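Putative epimerase (Burkholderia cenocepacia, PDB 4LW8) is a putative NAD(P)-dependent epimerase, probably interconverting nucleotide-linked sugars for the O-antigen of bacterial lipopolysaccharide. Local coordinates at residues R19-T24 / P86-H91; D44-V49 / Q63-P68. One frame throughout, in Å; residues are numbered along the deposited sequence. Where two conformers were deposited one is given.

Contact 1: residues R19-T24 / P86-H91; sequences RRAFVT and PDAVVH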
# COMPACT_ATOMS: atom_id res chain seq x y z
N ARG A 19 -1.03 25.88 -24.11
CA ARG A 19 -0.89 24.51 -23.60
C ARG A 19 -0.30 24.50 -22.19
O ARG A 19 0.78 25.03 -21.96
CB ARG A 19 -0.02 23.68 -24.54
CG ARG A 19 -0.04 22.20 -24.24
CD ARG A 19 0.72 21.43 -25.30
NE ARG A 19 0.39 20.00 -25.27
CZ ARG A 19 1.17 19.04 -25.77
NH1 ARG A 19 2.33 19.36 -26.33
NH2 ARG A 19 0.79 17.77 -25.69
N ARG A 20 -1.01 23.88 -21.25
CA ARG A 20 -0.64 24.01 -19.86
C ARG A 20 -0.14 22.71 -19.22
O ARG A 20 -0.63 21.61 -19.52
CB ARG A 20 -1.82 24.56 -19.06
CG ARG A 20 -2.21 25.98 -19.47
CD ARG A 20 -3.60 26.27 -19.02
NE ARG A 20 -4.03 27.65 -19.23
CZ ARG A 20 -4.97 28.21 -18.49
NH1 ARG A 20 -5.53 27.50 -17.52
NH2 ARG A 20 -5.34 29.47 -18.69
N ALA A 21 0.83 22.86 -18.34
CA ALA A 21 1.26 21.75 -17.49
C ALA A 21 0.97 22.12 -16.05
O ALA A 21 0.97 23.31 -15.69
CB ALA A 21 2.72 21.45 -17.67
N PHE A 22 0.72 21.11 -15.23
CA PHE A 22 0.43 21.28 -13.82
C PHE A 22 1.34 20.35 -13.02
O PHE A 22 1.32 19.13 -13.20
CB PHE A 22 -1.05 20.98 -13.55
CG PHE A 22 -1.50 21.22 -12.13
CD1 PHE A 22 -1.52 22.49 -11.60
CD2 PHE A 22 -1.93 20.15 -11.35
CE1 PHE A 22 -1.95 22.71 -10.30
CE2 PHE A 22 -2.35 20.36 -10.04
CZ PHE A 22 -2.36 21.64 -9.51
N VAL A 23 2.17 20.93 -12.16
CA VAL A 23 3.19 20.17 -11.43
C VAL A 23 3.00 20.33 -9.94
O VAL A 23 3.12 21.43 -9.44
CB VAL A 23 4.62 20.61 -11.79
CG1 VAL A 23 5.64 19.77 -11.03
CG2 VAL A 23 4.84 20.54 -13.33
N THR A 24 2.70 19.25 -9.23
CA THR A 24 2.66 19.37 -7.78
C THR A 24 4.09 19.41 -7.22
O THR A 24 4.98 18.77 -7.76
CB THR A 24 1.88 18.22 -7.13
OG1 THR A 24 2.55 16.98 -7.39
CG2 THR A 24 0.44 18.19 -7.67
N PRO A 86 -4.89 21.45 -16.96
CA PRO A 86 -3.67 21.00 -17.64
C PRO A 86 -3.88 19.96 -18.72
O PRO A 86 -4.80 19.15 -18.63
CB PRO A 86 -2.87 20.40 -16.49
CG PRO A 86 -3.92 19.85 -15.59
CD PRO A 86 -5.01 20.87 -15.61
N ASP A 87 -3.03 19.98 -19.74
CA ASP A 87 -2.92 18.85 -20.64
C ASP A 87 -1.91 17.83 -20.11
O ASP A 87 -2.04 16.64 -20.36
CB ASP A 87 -2.52 19.28 -22.05
CG ASP A 87 -2.70 18.18 -23.07
OD1 ASP A 87 -3.83 17.63 -23.18
OD2 ASP A 87 -1.71 17.84 -23.76
N ALA A 88 -0.91 18.29 -19.37
CA ALA A 88 0.10 17.41 -18.78
C ALA A 88 0.22 17.64 -17.27
O ALA A 88 0.20 18.77 -16.81
CB ALA A 88 1.46 17.61 -19.44
N VAL A 89 0.35 16.56 -16.51
CA VAL A 89 0.48 16.65 -15.07
C VAL A 89 1.71 15.89 -14.61
O VAL A 89 1.94 14.76 -15.05
CB VAL A 89 -0.78 16.11 -14.34
CG1 VAL A 89 -0.58 16.12 -12.83
CG2 VAL A 89 -2.02 16.91 -14.73
N VAL A 90 2.52 16.49 -13.74
CA VAL A 90 3.61 15.75 -13.12
C VAL A 90 3.45 15.86 -11.62
O VAL A 90 3.45 16.95 -11.05
CB VAL A 90 5.00 16.27 -13.54
CG1 VAL A 90 6.10 15.36 -12.95
CG2 VAL A 90 5.13 16.28 -15.04
N HIS A 91 3.27 14.72 -10.97
CA HIS A 91 3.03 14.69 -9.54
C HIS A 91 4.33 14.41 -8.79
O HIS A 91 4.78 13.27 -8.74
CB HIS A 91 1.99 13.63 -9.23
CG HIS A 91 1.68 13.47 -7.77
ND1 HIS A 91 1.54 14.53 -6.91
CD2 HIS A 91 1.47 12.35 -7.03
CE1 HIS A 91 1.25 14.08 -5.70
NE2 HIS A 91 1.20 12.76 -5.75
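Thr-24 and His-91 meet through their side chains where strands 20-24 and 88-91, running parallel, reach their C-terminal ends. From CB of Thr-24, which lies at the edge of the imidazole near its plane, the side chain forks. CG2 stays beside the backbone N, 3.9 Å from His-91 ND1, while OG1 is set between the backbone N and the carbonyl carbon (chi1 63°). That rotation leaves OG1 2.7 Å from ND1 of His-91, in a hydrogen bond whose donor either group could supply. OG1 is also bonded by the amide of Ala-93, and the far nitrogen of the ring, His-91 NE2, bonds Thr-114 in helix 103-122, so the imidazole is held from both its nitrogens. These are two neighbouring parallel strands of the Rossmann fold, the nucleotide-binding domain of the NAD(P)-dependent epimerase/dehydratase family. Phe-22 N donates to Ala-88 O (2.9 Å) and Phe-22 O accepts from Val-90 N, so one residue grips the neighbouring strand on both flanks of Val-89. Toward the N-terminal end of the strands, Phe-22 CB packs on Pro-86 CB at 3.5 Å, on the sheet face covered by Leu-117 and Leu-121 of helix 103-122. At that end NH2 of the poorly ordered Arg-19 reaches Asp-87 OD2 (3.2 Å), a doubtful salt bridge resting on one of two Asp-87 conformers, whose OD1 is taken by Ser-129.

Contact 2: residues D44-V49 / Q63-P68; sequences DVWGTV and QCTLLP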
# COMPACT_ATOMS: atom_id res chain seq x y z
N ASP A 44 2.88 26.16 -20.75
CA ASP A 44 2.68 27.14 -19.68
C ASP A 44 2.64 26.36 -18.38
O ASP A 44 1.71 25.58 -18.15
CB ASP A 44 1.39 27.95 -19.90
CG ASP A 44 1.14 28.99 -18.82
OD1 ASP A 44 2.09 29.38 -18.09
OD2 ASP A 44 -0.02 29.44 -18.70
N VAL A 45 3.65 26.53 -17.54
CA VAL A 45 3.78 25.69 -16.35
C VAL A 45 3.06 26.30 -15.15
O VAL A 45 3.37 27.42 -14.73
CB VAL A 45 5.26 25.44 -16.00
CG1 VAL A 45 5.40 24.62 -14.73
CG2 VAL A 45 5.95 24.74 -17.15
N TRP A 46 2.08 25.56 -14.63
CA TRP A 46 1.39 25.87 -13.37
C TRP A 46 1.82 24.84 -12.33
O TRP A 46 2.29 23.77 -12.69
CB TRP A 46 -0.13 25.81 -13.49
CG TRP A 46 -0.76 26.77 -14.45
CD1 TRP A 46 -0.32 27.10 -15.70
CD2 TRP A 46 -1.96 27.52 -14.23
NE1 TRP A 46 -1.17 28.01 -16.27
CE2 TRP A 46 -2.19 28.28 -15.40
CE3 TRP A 46 -2.86 27.62 -13.17
CZ2 TRP A 46 -3.28 29.14 -15.53
CZ3 TRP A 46 -3.94 28.48 -13.30
CH2 TRP A 46 -4.14 29.22 -14.47
N GLY A 47 1.64 25.13 -11.05
CA GLY A 47 1.98 24.15 -10.04
C GLY A 47 1.54 24.53 -8.65
O GLY A 47 1.07 25.64 -8.44
N THR A 48 1.68 23.61 -7.70
CA THR A 48 1.25 23.88 -6.33
C THR A 48 2.43 24.24 -5.44
O THR A 48 3.55 23.81 -5.70
CB THR A 48 0.50 22.69 -5.72
OG1 THR A 48 1.39 21.56 -5.61
CG2 THR A 48 -0.70 22.31 -6.58
N VAL A 49 2.17 25.07 -4.43
CA VAL A 49 3.09 25.35 -3.34
C VAL A 49 2.33 25.21 -2.02
O VAL A 49 1.10 25.28 -2.01
CB VAL A 49 3.68 26.79 -3.41
CG1 VAL A 49 4.52 26.97 -4.66
CG2 VAL A 49 2.56 27.82 -3.34
N GLN A 63 8.21 32.59 -14.61
CA GLN A 63 7.11 32.43 -15.55
C GLN A 63 6.16 31.29 -15.17
O GLN A 63 5.37 30.83 -15.99
CB GLN A 63 7.65 32.20 -16.95
CG GLN A 63 8.38 33.41 -17.51
CD GLN A 63 8.92 33.17 -18.90
OE1 GLN A 63 8.65 33.96 -19.82
NE2 GLN A 63 9.68 32.09 -19.08
N CYS A 64 6.23 30.83 -13.92
CA CYS A 64 5.32 29.79 -13.46
C CYS A 64 4.15 30.38 -12.70
O CYS A 64 4.30 31.37 -11.99
CB CYS A 64 6.06 28.79 -12.57
SG CYS A 64 7.36 27.90 -13.44
N THR A 65 2.97 29.78 -12.87
CA THR A 65 1.80 30.18 -12.11
C THR A 65 1.74 29.26 -10.87
O THR A 65 1.57 28.06 -11.01
CB THR A 65 0.51 30.07 -12.94
OG1 THR A 65 0.60 30.93 -14.09
CG2 THR A 65 -0.70 30.47 -12.11
N LEU A 66 1.89 29.85 -9.69
CA LEU A 66 2.00 29.09 -8.44
C LEU A 66 0.72 29.17 -7.63
O LEU A 66 0.33 30.25 -7.20
CB LEU A 66 3.17 29.62 -7.60
CG LEU A 66 4.52 29.65 -8.31
CD1 LEU A 66 5.59 30.18 -7.38
CD2 LEU A 66 4.88 28.27 -8.78
N LEU A 67 0.08 28.03 -7.40
CA LEU A 67 -1.17 27.99 -6.66
C LEU A 67 -0.99 27.41 -5.24
O LEU A 67 -0.55 26.27 -5.08
CB LEU A 67 -2.21 27.18 -7.44
CG LEU A 67 -2.49 27.55 -8.91
CD1 LEU A 67 -3.57 26.64 -9.51
CD2 LEU A 67 -2.89 29.01 -9.07
N PRO A 68 -1.31 28.18 -4.19
CA PRO A 68 -1.16 27.62 -2.84
C PRO A 68 -2.22 26.56 -2.58
O PRO A 68 -3.41 26.88 -2.43
CB PRO A 68 -1.33 28.84 -1.91
CG PRO A 68 -1.27 30.04 -2.81
CD PRO A 68 -1.74 29.59 -4.15
O HOH W 1 5.73 28.78 -17.63
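Trp-46 and Thr-65 stand side by side on one face of the sheet and point the same way, which lays the threonine against the flat of the indole. Thr-65 CB sits 3.9 Å from the centroid of the five-membered ring, only 13° off its normal, a CH-pi contact over the face. CG2, turned anti to the backbone N, continues over the six-membered part and comes within 3.7 Å of Trp-46 CE3. Leu-67 crosses the tryptophan at a slant instead: its CD1 approaches the ring edge, 3.9 Å from CE3. The rotation of the indole is fixed by NE1, which donates nearly in its ring plane to Asp-44 OD2 (3.0 Å) from above the carboxylate; OD2 also forms a salt bridge with Arg-16. On the reverse face, the side chains of Val-49 and Leu-66 cross at about a right angle, Val-49 CG1 against Leu-66 CB. Between these layers the backbones pair in parallel, Leu-67 N on Gly-47 O at 2.8 Å, almost straight (176°). At the N-terminal end one water links Val-45 N to Gln-63 O. The axes are inclined by 32°. Strand order 65-68, 44-49, 20-24, 88-91, all parallel, is the 3-2-1-4 of a Rossmann fold.

In the fold
From the N terminus the chain runs up strand 20-24, back through helix 29-40 and up strand 44-49, which lies beside the first strand. A connection without helix or strand then leads to 65-68, and contact 2 closes this short loop. Helix 74-84 carries the chain back past 44-49 and 20-24 to strand 88-91, where contact 1 closes the longer loop, so contact 2 lies wholly within it. The resulting sheet order is 65-68, 44-49, 20-24, 88-91, with all four strands parallel. The two contacts, centres about 9 Å apart, are joined by backbone bonding between 20-24 and 44-49, including Ala-21 O to Trp-46 N.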